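Local coordinates for RND efflux system, outer membrane lipoprotein, NodT family (Burkholderia mallei, PDB 6U94) that probably serves as the outer-membrane exit duct of a tripartite efflux pump, letting substrates leave the cell, at residues Glu280-Ile285 with Phe375-Asp380; Ala305-Ile310 with Ala365-Thr370; Arg400-Thr405 with Gln427-Ala432. All coordinates share one frame; numbering follows the deposited sequence.

Interaction 1: Glu280-Ile285 with Phe375-Asp380; sequences ERRPDI and FREVAD
Arg-282 meets Glu-377 with the end of its guanidinium, and both terminal nitrogens converge on a single carboxylate oxygen. Arg-282 NH1 lies 2.6 Å from Glu-377 OE1, and NH2 of the same arginine 2.9 Å from it. OE1 sits in the guanidinium plane and is met nearly along its own C-O bond, while the guanidinium and carboxylate planes are turned 39° apart. The other flank of the arginine is taken by Asp-284, two residues on, in a side-on grip: NE donates to OD1 over 3.0 Å, and NH2 reaches OD2 in an almost straight bond of 2.7 Å. A bend at chi3 (55°) turns the guanidinium so that one edge meets each acid. The four bonds to the two acids help fix the rotation of the buried guanidinium, and the arginine, between two carboxylates 5.4 Å apart (Asp-284 OD2 to Glu-377 OE1), probably eases their mutual repulsion. NH1 also donates to Ala-454 O at the end of helix 421-454. Arg-282 is the N-cap residue of helix 283-294, so this salt-bridge network joins the start of that helix to the flank of helix 362-415, with Phe-133 of helix 132-142 packed against Arg-282 and Asp-284.

Interaction 2: Ala305-Ile310 with Ala365-Thr370; sequences AFFPRI and AGYEHT
Tyr-367 and Glu-368, neighbours on helix 362-415, take hold of Phe-307 and Phe-306 respectively, where helix 299-306 gives way to loop. Tyr-367 comes first: with CG trans to the backbone nitrogen (chi1 178°), its ring reaches across to the other segment and brings OH to the edge of the Phe-307 ring, in its plane and 3.5 Å from CD2. The two side chains run at about a right angle. The ring of Tyr-367 also passes Phe-306, with CE2 4.3 Å from Phe-306 CB, and touches Ala-302 of helix 299-306; its buried hydroxyl is hydrogen-bonded to Glu-289 of helix 283-294. Next along, Glu-368 runs extended past Phe-306. Glu-368 CB lies over one face of the Phe-306 ring, 4.2 Å from its centroid, in a CH-pi contact; Glu-368 CG lies 3.5 Å from Phe-306 CD1, and Glu-368 CD equally near Phe-306 CE1. Carboxylate and ring planes are inclined by 48°, and the carboxylate, still beside the CD1-CE1 side of the ring, forms a salt bridge with Arg-359 through OE1. This is a helix C-terminus and the loop after it packed on a long helix: two successive phenylalanines lie against helix 362-415 of the outer membrane efflux protein fold.

Interaction 3: Arg400-Thr405 with Gln427-Ala432; sequences RDLAET and QRQLFA
Leu-402 meets Gln-429 and Leu-430 across an antiparallel helical hairpin, in which helices 362-415 and 421-454 run back along each other as in the coiled-coil barrel of outer membrane factors. The local axes approach to 9.1 Å, and their N-to-C directions are 151° apart. Starting from the backbone of Leu-402, CB touches CD1 of Leu-430 at 4.0 Å. CG sits beside the backbone N (chi1 -64°), anti to the carbonyl carbon, which points both methyls at the partner helix. CD1 settles against its backbone, 3.6 Å from Gln-429 O and 4.0 Å from Leu-430 CA. CD2 goes to the side chain of Gln-429 instead, which crosses Leu-402 at about a right angle and offers both its CB and its amide oxygen. Leu-430 returns the contact: its CD1 sits against both Leu-402 CB and Ala-403, 4.0 Å from Ala-403 N and 4.5 Å from Ala-403 CB. Ile-399 and Lys-406 of the same opposing helix extend the surface on which Leu-430 rests. On the far side of helix 421-454, Phe-431 packs on helix 156-203. Within the same helix, Asp-425 makes a weak hydrogen bond to Gln-429 NE2. Gln-429 OE1, for its part, lies 3.4 Å from the CD2 methyl of Leu-402.

Helix 362-415 is common to all three contacts. Interactions 1 and 2 are buried and their centres are about 10 Å apart; they touch where Phe-375 packs on Phe-307 and Pro-308, and where Thr-370 meets Asp-284 and Ile-285. Yet their chemistry differs: charge and directed hydrogen bonds in interaction 1, aromatic rings against a tyrosine and an acid's aliphatic chain in interaction 2. Interaction 3 lies about 41 Å from interaction 1, centre to centre, beyond the chain's centre. It is a surface contact of leucine methyls, an alanine and a glutamine, with no ion pair between its segments, and joins the long helix to 421-454 rather than to the shorter helices 283-294 and 299-306.

Interaction 1: Glu280-Ile285 with Phe375-Asp380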
ATOM      1  N   GLU A 280     -15.867  12.247   5.663  1.00 52.43           N
ATOM      2  CA  GLU A 280     -16.074  13.680   5.484  1.00 54.76           C
ATOM      3  C   GLU A 280     -14.751  14.427   5.376  1.00 56.83           C
ATOM      4  O   GLU A 280     -14.703  15.513   4.788  1.00 57.16           O
ATOM      5  CB  GLU A 280     -16.905  14.243   6.637  1.00 54.39           C
ATOM      6  CG  GLU A 280     -18.336  13.738   6.692  1.00 54.71           C
ATOM      7  CD  GLU A 280     -18.997  13.999   8.032  1.00 60.03           C
ATOM      8  OE1 GLU A 280     -18.338  14.582   8.921  1.00 64.41           O
ATOM      9  OE2 GLU A 280     -20.174  13.621   8.198  1.00 61.42           O
ATOM     10  N   ARG A 281     -13.672  13.867   5.930  1.00 53.01           N
ATOM     11  CA  ARG A 281     -12.350  14.483   5.886  1.00 49.21           C
ATOM     12  C   ARG A 281     -11.578  14.155   4.615  1.00 54.74           C
ATOM     13  O   ARG A 281     -10.451  14.632   4.457  1.00 56.93           O
ATOM     14  CB  ARG A 281     -11.516  14.052   7.094  1.00 45.31           C
ATOM     15  CG  ARG A 281     -12.216  14.169   8.430  1.00 46.27           C
ATOM     16  CD  ARG A 281     -11.498  13.275   9.419  1.00 55.65           C
ATOM     17  NE  ARG A 281     -11.293  11.945   8.845  1.00 60.23           N
ATOM     18  CZ  ARG A 281     -10.394  11.066   9.277  1.00 60.82           C
ATOM     19  NH1 ARG A 281      -9.600  11.368  10.296  1.00 62.25           N
ATOM     20  NH2 ARG A 281     -10.284   9.884   8.685  1.00 57.49           N
ATOM     21  N   ARG A 282     -12.137  13.349   3.720  1.00 53.80           N
ATOM     22  CA  ARG A 282     -11.478  13.103   2.446  1.00 52.87           C
ATOM     23  C   ARG A 282     -11.387  14.406   1.657  1.00 58.34           C
ATOM     24  O   ARG A 282     -12.381  15.141   1.567  1.00 54.29           O
ATOM     25  CB  ARG A 282     -12.233  12.056   1.635  1.00 49.71           C
ATOM     26  CG  ARG A 282     -12.033  10.603   2.087  1.00 45.60           C
ATOM     27  CD  ARG A 282     -12.865   9.671   1.229  1.00 43.53           C
ATOM     28  NE  ARG A 282     -12.577   9.839  -0.194  1.00 44.79           N
ATOM     29  CZ  ARG A 282     -11.959   8.934  -0.948  1.00 50.20           C
ATOM     30  NH1 ARG A 282     -11.572   7.773  -0.422  1.00 51.30           N
ATOM     31  NH2 ARG A 282     -11.736   9.181  -2.234  1.00 42.37           N
ATOM     32  N   PRO A 283     -10.222  14.739   1.098  1.00 60.25           N
ATOM     33  CA  PRO A 283     -10.121  15.985   0.323  1.00 61.08           C
ATOM     34  C   PRO A 283     -11.097  16.083  -0.843  1.00 62.49           C
ATOM     35  O   PRO A 283     -11.501  17.199  -1.190  1.00 64.14           O
ATOM     36  CB  PRO A 283      -8.664  15.972  -0.152  1.00 62.50           C
ATOM     37  CG  PRO A 283      -7.953  15.232   0.931  1.00 61.89           C
ATOM     38  CD  PRO A 283      -8.899  14.141   1.349  1.00 59.67           C
ATOM     39  N   ASP A 284     -11.505  14.968  -1.455  1.00 57.44           N
ATOM     40  CA  ASP A 284     -12.454  15.069  -2.558  1.00 54.14           C
ATOM     41  C   ASP A 284     -13.887  15.253  -2.082  1.00 56.65           C
ATOM     42  O   ASP A 284     -14.717  15.771  -2.839  1.00 59.56           O
ATOM     43  CB  ASP A 284     -12.355  13.851  -3.486  1.00 56.50           C
ATOM     44  CG  ASP A 284     -12.433  12.513  -2.749  1.00 54.69           C
ATOM     45  OD1 ASP A 284     -12.482  12.482  -1.501  1.00 50.75           O
ATOM     46  OD2 ASP A 284     -12.445  11.476  -3.442  1.00 55.72           O
ATOM     47  N   ILE A 285     -14.194  14.866  -0.844  1.00 52.34           N
ATOM     48  CA  ILE A 285     -15.523  15.142  -0.313  1.00 53.20           C
ATOM     49  C   ILE A 285     -15.591  16.549   0.278  1.00 52.43           C
ATOM     50  O   ILE A 285     -16.627  17.215   0.187  1.00 54.23           O
ATOM     51  CB  ILE A 285     -15.929  14.064   0.710  1.00 51.19           C
ATOM     52  CG1 ILE A 285     -16.078  12.710   0.011  1.00 50.74           C
ATOM     53  CG2 ILE A 285     -17.233  14.438   1.421  1.00 43.58           C
ATOM     54  CD1 ILE A 285     -16.651  11.631   0.893  1.00 48.78           C
ATOM     55  N   PHE A 375     -16.672   5.303  -0.976  1.00 56.98           N
ATOM     56  CA  PHE A 375     -17.019   4.066  -0.285  1.00 57.69           C
ATOM     57  C   PHE A 375     -16.482   2.855  -1.033  1.00 60.95           C
ATOM     58  O   PHE A 375     -15.899   1.949  -0.429  1.00 59.70           O
ATOM     59  CB  PHE A 375     -18.535   3.961  -0.116  1.00 57.38           C
ATOM     60  CG  PHE A 375     -19.064   4.702   1.076  1.00 55.76           C
ATOM     61  CD1 PHE A 375     -19.240   6.081   1.031  1.00 51.98           C
ATOM     62  CD2 PHE A 375     -19.396   4.024   2.238  1.00 48.30           C
ATOM     63  CE1 PHE A 375     -19.732   6.768   2.130  1.00 49.00           C
ATOM     64  CE2 PHE A 375     -19.888   4.699   3.338  1.00 48.71           C
ATOM     65  CZ  PHE A 375     -20.056   6.080   3.283  1.00 54.44           C
ATOM     66  N   ARG A 376     -16.675   2.823  -2.355  1.00 63.84           N
ATOM     67  CA  ARG A 376     -16.161   1.721  -3.158  1.00 61.91           C
ATOM     68  C   ARG A 376     -14.652   1.591  -3.007  1.00 61.97           C
ATOM     69  O   ARG A 376     -14.122   0.480  -2.902  1.00 62.90           O
ATOM     70  CB  ARG A 376     -16.544   1.919  -4.624  1.00 65.44           C
ATOM     71  CG  ARG A 376     -16.113   0.779  -5.545  1.00 73.77           C
ATOM     72  CD  ARG A 376     -16.610   1.004  -6.967  1.00 79.39           C
ATOM     73  NE  ARG A 376     -18.063   1.151  -7.020  1.00 85.17           N
ATOM     74  CZ  ARG A 376     -18.914   0.129  -7.061  1.00 90.88           C
ATOM     75  NH1 ARG A 376     -18.458  -1.118  -7.049  1.00 92.79           N
ATOM     76  NH2 ARG A 376     -20.221   0.351  -7.109  1.00 90.90           N
ATOM     77  N   GLU A 377     -13.947   2.723  -2.981  1.00 57.95           N
ATOM     78  CA  GLU A 377     -12.501   2.699  -2.791  1.00 55.67           C
ATOM     79  C   GLU A 377     -12.129   2.114  -1.433  1.00 58.92           C
ATOM     80  O   GLU A 377     -11.132   1.393  -1.310  1.00 58.33           O
ATOM     81  CB  GLU A 377     -11.948   4.113  -2.934  1.00 53.92           C
ATOM     82  CG  GLU A 377     -10.449   4.231  -2.856  1.00 52.17           C
ATOM     83  CD  GLU A 377      -9.977   5.641  -3.171  1.00 57.14           C
ATOM     84  OE1 GLU A 377     -10.422   6.597  -2.495  1.00 57.49           O
ATOM     85  OE2 GLU A 377      -9.181   5.793  -4.115  1.00 59.04           O
ATOM     86  N   VAL A 378     -12.915   2.422  -0.401  1.00 55.49           N
ATOM     87  CA  VAL A 378     -12.630   1.892   0.927  1.00 50.24           C
ATOM     88  C   VAL A 378     -12.867   0.385   0.960  1.00 54.26           C
ATOM     89  O   VAL A 378     -12.054  -0.372   1.504  1.00 52.21           O
ATOM     90  CB  VAL A 378     -13.474   2.626   1.984  1.00 49.17           C
ATOM     91  CG1 VAL A 378     -13.473   1.850   3.297  1.00 48.81           C
ATOM     92  CG2 VAL A 378     -12.940   4.042   2.191  1.00 50.21           C
ATOM     93  N   ALA A 379     -13.978  -0.071   0.376  1.00 51.49           N
ATOM     94  CA  ALA A 379     -14.264  -1.502   0.340  1.00 56.05           C
ATOM     95  C   ALA A 379     -13.213  -2.253  -0.471  1.00 61.12           C
ATOM     96  O   ALA A 379     -12.830  -3.373  -0.116  1.00 63.05           O
ATOM     97  CB  ALA A 379     -15.660  -1.743  -0.231  1.00 54.06           C
ATOM     98  N   ASP A 380     -12.729  -1.642  -1.557  1.00 58.02           N
ATOM     99  CA  ASP A 380     -11.758  -2.313  -2.415  1.00 56.01           C
ATOM    100  C   ASP A 380     -10.427  -2.517  -1.701  1.00 58.79           C
ATOM    101  O   ASP A 380      -9.789  -3.564  -1.857  1.00 61.20           O
ATOM    102  CB  ASP A 380     -11.562  -1.519  -3.707  1.00 52.62           C
ATOM    103  CG  ASP A 380     -12.705  -1.706  -4.685  1.00 59.03           C
ATOM    104  OD1 ASP A 380     -13.681  -2.405  -4.339  1.00 60.75           O
ATOM    105  OD2 ASP A 380     -12.628  -1.157  -5.805  1.00 61.31           O
TER

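Interaction 2: Ala305-Ile310 with Ala365-Thr370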
ATOM      1  N   ALA A 305     -29.346  12.860   1.995  1.00 53.50           N
ATOM      2  CA  ALA A 305     -29.781  12.242   0.749  1.00 51.62           C
ATOM      3  C   ALA A 305     -28.761  11.243   0.207  1.00 55.45           C
ATOM      4  O   ALA A 305     -29.146  10.195  -0.319  1.00 54.61           O
ATOM      5  CB  ALA A 305     -30.067  13.319  -0.299  1.00 48.48           C
ATOM      6  N   PHE A 306     -27.460  11.538   0.322  1.00 52.78           N
ATOM      7  CA  PHE A 306     -26.461  10.816  -0.454  1.00 52.54           C
ATOM      8  C   PHE A 306     -25.299  10.225   0.341  1.00 51.84           C
ATOM      9  O   PHE A 306     -24.422   9.600  -0.265  1.00 49.48           O
ATOM     10  CB  PHE A 306     -25.888  11.733  -1.545  1.00 51.31           C
ATOM     11  CG  PHE A 306     -26.927  12.276  -2.487  1.00 59.94           C
ATOM     12  CD1 PHE A 306     -27.575  11.442  -3.383  1.00 60.56           C
ATOM     13  CD2 PHE A 306     -27.250  13.624  -2.480  1.00 60.40           C
ATOM     14  CE1 PHE A 306     -28.530  11.937  -4.250  1.00 63.28           C
ATOM     15  CE2 PHE A 306     -28.204  14.128  -3.343  1.00 63.31           C
ATOM     16  CZ  PHE A 306     -28.844  13.286  -4.230  1.00 66.27           C
ATOM     17  N   PHE A 307     -25.262  10.388   1.658  1.00 50.01           N
ATOM     18  CA  PHE A 307     -24.107   9.976   2.456  1.00 49.92           C
ATOM     19  C   PHE A 307     -24.521   8.882   3.427  1.00 50.03           C
ATOM     20  O   PHE A 307     -25.199   9.168   4.431  1.00 47.00           O
ATOM     21  CB  PHE A 307     -23.523  11.174   3.204  1.00 51.95           C
ATOM     22  CG  PHE A 307     -22.045  11.077   3.470  1.00 50.86           C
ATOM     23  CD1 PHE A 307     -21.501   9.966   4.088  1.00 50.88           C
ATOM     24  CD2 PHE A 307     -21.200  12.115   3.103  1.00 53.79           C
ATOM     25  CE1 PHE A 307     -20.136   9.889   4.334  1.00 49.90           C
ATOM     26  CE2 PHE A 307     -19.840  12.048   3.343  1.00 53.46           C
ATOM     27  CZ  PHE A 307     -19.306  10.929   3.962  1.00 56.06           C
ATOM     28  N   PRO A 308     -24.159   7.621   3.172  1.00 49.30           N
ATOM     29  CA  PRO A 308     -24.539   6.547   4.098  1.00 51.36           C
ATOM     30  C   PRO A 308     -23.931   6.758   5.478  1.00 49.09           C
ATOM     31  O   PRO A 308     -22.825   7.281   5.622  1.00 47.69           O
ATOM     32  CB  PRO A 308     -23.976   5.282   3.433  1.00 48.57           C
ATOM     33  CG  PRO A 308     -23.782   5.648   1.987  1.00 53.48           C
ATOM     34  CD  PRO A 308     -23.434   7.113   1.995  1.00 53.69           C
ATOM     35  N   ARG A 309     -24.676   6.350   6.500  1.00 54.48           N
ATOM     36  CA  ARG A 309     -24.189   6.357   7.878  1.00 59.05           C
ATOM     37  C   ARG A 309     -24.111   4.905   8.341  1.00 57.86           C
ATOM     38  O   ARG A 309     -25.093   4.335   8.819  1.00 61.78           O
ATOM     39  CB  ARG A 309     -25.071   7.223   8.801  1.00 62.31           C
ATOM     40  CG  ARG A 309     -26.575   7.025   8.671  1.00 66.54           C
ATOM     41  CD  ARG A 309     -27.342   8.153   9.372  1.00 63.07           C
ATOM     42  NE  ARG A 309     -27.020   8.272  10.795  1.00 62.48           N
ATOM     43  CZ  ARG A 309     -27.611   9.126  11.628  1.00 59.21           C
ATOM     44  NH1 ARG A 309     -28.560   9.939  11.184  1.00 54.30           N
ATOM     45  NH2 ARG A 309     -27.261   9.166  12.909  1.00 58.15           N
ATOM     46  N   ILE A 310     -22.927   4.309   8.182  1.00 54.62           N
ATOM     47  CA  ILE A 310     -22.662   2.925   8.553  1.00 56.46           C
ATOM     48  C   ILE A 310     -21.272   2.850   9.167  1.00 57.81           C
ATOM     49  O   ILE A 310     -20.458   3.768   9.035  1.00 56.03           O
ATOM     50  CB  ILE A 310     -22.735   1.961   7.346  1.00 50.64           C
ATOM     51  CG1 ILE A 310     -21.735   2.405   6.272  1.00 45.94           C
ATOM     52  CG2 ILE A 310     -24.150   1.878   6.791  1.00 47.82           C
ATOM     53  CD1 ILE A 310     -21.510   1.394   5.167  1.00 48.50           C
ATOM     54  N   ALA A 365     -24.877  16.050  -8.499  1.00 67.58           N
ATOM     55  CA  ALA A 365     -24.520  14.787  -9.138  1.00 66.97           C
ATOM     56  C   ALA A 365     -23.060  14.430  -8.884  1.00 67.19           C
ATOM     57  O   ALA A 365     -22.736  13.264  -8.630  1.00 63.56           O
ATOM     58  CB  ALA A 365     -24.806  14.856 -10.638  1.00 67.66           C
ATOM     59  N   GLY A 366     -22.167  15.420  -8.948  1.00 62.47           N
ATOM     60  CA  GLY A 366     -20.772  15.161  -8.637  1.00 57.87           C
ATOM     61  C   GLY A 366     -20.569  14.755  -7.190  1.00 59.55           C
ATOM     62  O   GLY A 366     -19.761  13.872  -6.889  1.00 62.94           O
ATOM     63  N   TYR A 367     -21.304  15.393  -6.277  1.00 51.70           N
ATOM     64  CA  TYR A 367     -21.225  15.029  -4.866  1.00 51.27           C
ATOM     65  C   TYR A 367     -21.690  13.595  -4.639  1.00 58.87           C
ATOM     66  O   TYR A 367     -21.061  12.842  -3.885  1.00 61.44           O
ATOM     67  CB  TYR A 367     -22.062  16.006  -4.043  1.00 47.67           C
ATOM     68  CG  TYR A 367     -22.115  15.734  -2.556  1.00 40.81           C
ATOM     69  CD1 TYR A 367     -21.003  15.934  -1.750  1.00 40.35           C
ATOM     70  CD2 TYR A 367     -23.294  15.323  -1.952  1.00 39.81           C
ATOM     71  CE1 TYR A 367     -21.058  15.703  -0.387  1.00 40.32           C
ATOM     72  CE2 TYR A 367     -23.360  15.094  -0.593  1.00 49.80           C
ATOM     73  CZ  TYR A 367     -22.238  15.284   0.186  1.00 46.38           C
ATOM     74  OH  TYR A 367     -22.295  15.051   1.543  1.00 52.50           O
ATOM     75  N   GLU A 368     -22.786  13.201  -5.291  1.00 59.05           N
ATOM     76  CA  GLU A 368     -23.294  11.842  -5.136  1.00 55.78           C
ATOM     77  C   GLU A 368     -22.289  10.817  -5.645  1.00 59.61           C
ATOM     78  O   GLU A 368     -22.048   9.796  -4.990  1.00 53.63           O
ATOM     79  CB  GLU A 368     -24.630  11.698  -5.866  1.00 54.89           C
ATOM     80  CG  GLU A 368     -25.254  10.315  -5.764  1.00 56.22           C
ATOM     81  CD  GLU A 368     -26.522  10.180  -6.584  1.00 65.05           C
ATOM     82  OE1 GLU A 368     -26.728  11.004  -7.502  1.00 69.42           O
ATOM     83  OE2 GLU A 368     -27.314   9.254  -6.311  1.00 66.96           O
ATOM     84  N   HIS A 369     -21.683  11.077  -6.809  1.00 64.65           N
ATOM     85  CA  HIS A 369     -20.720  10.138  -7.377  1.00 72.12           C
ATOM     86  C   HIS A 369     -19.437  10.088  -6.560  1.00 69.01           C
ATOM     87  O   HIS A 369     -18.835   9.019  -6.406  1.00 68.45           O
ATOM     88  CB  HIS A 369     -20.412  10.514  -8.827  1.00 82.08           C
ATOM     89  CG  HIS A 369     -21.572  10.340  -9.755  1.00 95.88           C
ATOM     90  ND1 HIS A 369     -22.554   9.394  -9.547  1.00100.30           N
ATOM     91  CD2 HIS A 369     -21.913  10.992 -10.891  1.00101.69           C
ATOM     92  CE1 HIS A 369     -23.447   9.469 -10.517  1.00104.10           C
ATOM     93  NE2 HIS A 369     -23.082  10.431 -11.346  1.00104.45           N
ATOM     94  N   THR A 370     -18.998  11.235  -6.036  1.00 62.38           N
ATOM     95  CA  THR A 370     -17.779  11.267  -5.236  1.00 57.69           C
ATOM     96  C   THR A 370     -17.926  10.435  -3.970  1.00 54.88           C
ATOM     97  O   THR A 370     -16.945   9.854  -3.490  1.00 59.09           O
ATOM     98  CB  THR A 370     -17.412  12.720  -4.903  1.00 57.43           C
ATOM     99  OG1 THR A 370     -17.122  13.427  -6.116  1.00 56.59           O
ATOM    100  CG2 THR A 370     -16.194  12.793  -3.983  1.00 50.45           C
TER

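Interaction 3: Arg400-Thr405 with Gln427-Ala432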
ATOM      1  N   ARG A 400       6.352 -24.261   4.341  1.00 72.26           N
ATOM      2  CA  ARG A 400       6.453 -25.331   5.329  1.00 76.08           C
ATOM      3  C   ARG A 400       6.634 -26.690   4.658  1.00 74.14           C
ATOM      4  O   ARG A 400       7.409 -27.525   5.137  1.00 76.16           O
ATOM      5  CB  ARG A 400       5.216 -25.334   6.227  1.00 80.02           C
ATOM      6  CG  ARG A 400       5.381 -26.139   7.502  1.00 87.89           C
ATOM      7  CD  ARG A 400       4.154 -26.040   8.400  1.00 94.42           C
ATOM      8  NE  ARG A 400       3.502 -24.736   8.304  1.00 95.86           N
ATOM      9  CZ  ARG A 400       2.242 -24.557   7.920  1.00 96.19           C
ATOM     10  NH1 ARG A 400       1.487 -25.605   7.610  1.00 99.26           N
ATOM     11  NH2 ARG A 400       1.732 -23.335   7.854  1.00 90.97           N
ATOM     12  N   ASP A 401       5.932 -26.928   3.547  1.00 73.69           N
ATOM     13  CA  ASP A 401       6.049 -28.203   2.848  1.00 73.14           C
ATOM     14  C   ASP A 401       7.346 -28.296   2.053  1.00 74.83           C
ATOM     15  O   ASP A 401       7.982 -29.356   2.025  1.00 77.25           O
ATOM     16  CB  ASP A 401       4.849 -28.410   1.922  1.00 76.17           C
ATOM     17  CG  ASP A 401       3.568 -28.690   2.683  1.00 86.36           C
ATOM     18  OD1 ASP A 401       3.645 -29.267   3.786  1.00 91.06           O
ATOM     19  OD2 ASP A 401       2.483 -28.336   2.174  1.00 91.17           O
ATOM     20  N   LEU A 402       7.751 -27.200   1.404  1.00 75.46           N
ATOM     21  CA  LEU A 402       8.991 -27.212   0.633  1.00 73.22           C
ATOM     22  C   LEU A 402      10.201 -27.402   1.537  1.00 73.21           C
ATOM     23  O   LEU A 402      11.168 -28.069   1.155  1.00 71.61           O
ATOM     24  CB  LEU A 402       9.123 -25.922  -0.174  1.00 71.46           C
ATOM     25  CG  LEU A 402       8.061 -25.681  -1.249  1.00 70.16           C
ATOM     26  CD1 LEU A 402       8.129 -24.252  -1.755  1.00 73.10           C
ATOM     27  CD2 LEU A 402       8.224 -26.662  -2.396  1.00 74.49           C
ATOM     28  N   ALA A 403      10.168 -26.818   2.738  1.00 73.18           N
ATOM     29  CA  ALA A 403      11.257 -27.017   3.690  1.00 72.16           C
ATOM     30  C   ALA A 403      11.407 -28.491   4.052  1.00 76.24           C
ATOM     31  O   ALA A 403      12.523 -29.018   4.111  1.00 77.70           O
ATOM     32  CB  ALA A 403      11.018 -26.178   4.944  1.00 63.90           C
ATOM     33  N   GLU A 404      10.284 -29.172   4.300  1.00 77.14           N
ATOM     34  CA  GLU A 404      10.337 -30.591   4.632  1.00 83.00           C
ATOM     35  C   GLU A 404      10.729 -31.427   3.420  1.00 82.10           C
ATOM     36  O   GLU A 404      11.477 -32.403   3.551  1.00 89.97           O
ATOM     37  CB  GLU A 404       8.989 -31.047   5.192  1.00 86.47           C
ATOM     38  CG  GLU A 404       8.858 -32.552   5.396  1.00 92.35           C
ATOM     39  CD  GLU A 404       9.682 -33.075   6.564  1.00100.35           C
ATOM     40  OE1 GLU A 404      10.359 -32.276   7.244  1.00102.58           O
ATOM     41  OE2 GLU A 404       9.646 -34.298   6.806  1.00105.86           O
ATOM     42  N   THR A 405      10.236 -31.060   2.234  1.00 78.54           N
ATOM     43  CA  THR A 405      10.622 -31.776   1.021  1.00 81.64           C
ATOM     44  C   THR A 405      12.129 -31.713   0.806  1.00 85.27           C
ATOM     45  O   THR A 405      12.770 -32.733   0.528  1.00 92.84           O
ATOM     46  CB  THR A 405       9.886 -31.207  -0.188  1.00 77.27           C
ATOM     47  OG1 THR A 405       8.476 -31.356   0.005  1.00 79.58           O
ATOM     48  CG2 THR A 405      10.298 -31.943  -1.456  1.00 80.19           C
ATOM     49  N   GLN A 427      15.155 -26.866  -3.315  1.00 84.12           N
ATOM     50  CA  GLN A 427      15.769 -25.636  -2.827  1.00 87.18           C
ATOM     51  C   GLN A 427      15.381 -24.446  -3.694  1.00 89.27           C
ATOM     52  O   GLN A 427      15.094 -23.358  -3.178  1.00 83.00           O
ATOM     53  CB  GLN A 427      17.291 -25.794  -2.781  1.00 92.08           C
ATOM     54  CG  GLN A 427      18.046 -24.578  -2.250  1.00 96.12           C
ATOM     55  CD  GLN A 427      18.306 -23.525  -3.314  1.00100.89           C
ATOM     56  OE1 GLN A 427      18.281 -23.815  -4.512  1.00103.53           O
ATOM     57  NE2 GLN A 427      18.547 -22.294  -2.881  1.00100.26           N
ATOM     58  N   ARG A 428      15.373 -24.632  -5.015  1.00 93.62           N
ATOM     59  CA  ARG A 428      15.031 -23.543  -5.923  1.00 95.42           C
ATOM     60  C   ARG A 428      13.586 -23.097  -5.732  1.00 92.77           C
ATOM     61  O   ARG A 428      13.282 -21.899  -5.814  1.00 91.48           O
ATOM     62  CB  ARG A 428      15.290 -23.984  -7.364  1.00102.66           C
ATOM     63  CG  ARG A 428      14.202 -23.614  -8.355  1.00109.29           C
ATOM     64  CD  ARG A 428      14.434 -24.269  -9.708  1.00117.78           C
ATOM     65  NE  ARG A 428      13.695 -25.519  -9.856  1.00123.36           N
ATOM     66  CZ  ARG A 428      13.622 -26.209 -10.989  1.00131.89           C
ATOM     67  NH1 ARG A 428      14.246 -25.771 -12.073  1.00134.97           N
ATOM     68  NH2 ARG A 428      12.926 -27.335 -11.042  1.00135.88           N
ATOM     69  N   GLN A 429      12.681 -24.043  -5.467  1.00 89.96           N
ATOM     70  CA  GLN A 429      11.300 -23.674  -5.178  1.00 87.18           C
ATOM     71  C   GLN A 429      11.170 -23.044  -3.799  1.00 81.00           C
ATOM     72  O   GLN A 429      10.344 -22.144  -3.604  1.00 77.96           O
ATOM     73  CB  GLN A 429      10.388 -24.896  -5.283  1.00 93.24           C
ATOM     74  CG  GLN A 429      10.186 -25.408  -6.693  1.00100.48           C
ATOM     75  CD  GLN A 429       9.158 -26.520  -6.756  1.00105.08           C
ATOM     76  OE1 GLN A 429       8.362 -26.697  -5.833  1.00104.92           O
ATOM     77  NE2 GLN A 429       9.172 -27.282  -7.844  1.00109.99           N
ATOM     78  N   LEU A 430      11.970 -23.501  -2.833  1.00 79.55           N
ATOM     79  CA  LEU A 430      11.901 -22.942  -1.486  1.00 73.56           C
ATOM     80  C   LEU A 430      12.361 -21.489  -1.472  1.00 71.25           C
ATOM     81  O   LEU A 430      11.691 -20.620  -0.901  1.00 69.59           O
ATOM     82  CB  LEU A 430      12.742 -23.787  -0.529  1.00 73.25           C
ATOM     83  CG  LEU A 430      12.888 -23.273   0.906  1.00 69.82           C
ATOM     84  CD1 LEU A 430      11.541 -23.226   1.606  1.00 66.82           C
ATOM     85  CD2 LEU A 430      13.868 -24.138   1.684  1.00 72.46           C
ATOM     86  N   PHE A 431      13.502 -21.206  -2.108  1.00 72.96           N
ATOM     87  CA  PHE A 431      14.023 -19.844  -2.130  1.00 74.27           C
ATOM     88  C   PHE A 431      13.089 -18.899  -2.877  1.00 76.63           C
ATOM     89  O   PHE A 431      12.958 -17.729  -2.498  1.00 77.34           O
ATOM     90  CB  PHE A 431      15.421 -19.835  -2.756  1.00 77.94           C
ATOM     91  CG  PHE A 431      16.053 -18.478  -2.807  1.00 83.24           C
ATOM     92  CD1 PHE A 431      16.080 -17.669  -1.683  1.00 85.92           C
ATOM     93  CD2 PHE A 431      16.636 -18.014  -3.975  1.00 85.64           C
ATOM     94  CE1 PHE A 431      16.664 -16.414  -1.726  1.00 84.27           C
ATOM     95  CE2 PHE A 431      17.225 -16.762  -4.025  1.00 86.01           C
ATOM     96  CZ  PHE A 431      17.238 -15.962  -2.898  1.00 84.97           C
ATOM     97  N   ALA A 432      12.423 -19.384  -3.926  1.00 76.68           N
ATOM     98  CA  ALA A 432      11.457 -18.544  -4.625  1.00 71.08           C
ATOM     99  C   ALA A 432      10.245 -18.258  -3.749  1.00 72.13           C
ATOM    100  O   ALA A 432       9.707 -17.143  -3.762  1.00 71.71           O
ATOM    101  CB  ALA A 432      11.030 -19.208  -5.933  1.00 71.25           C
TER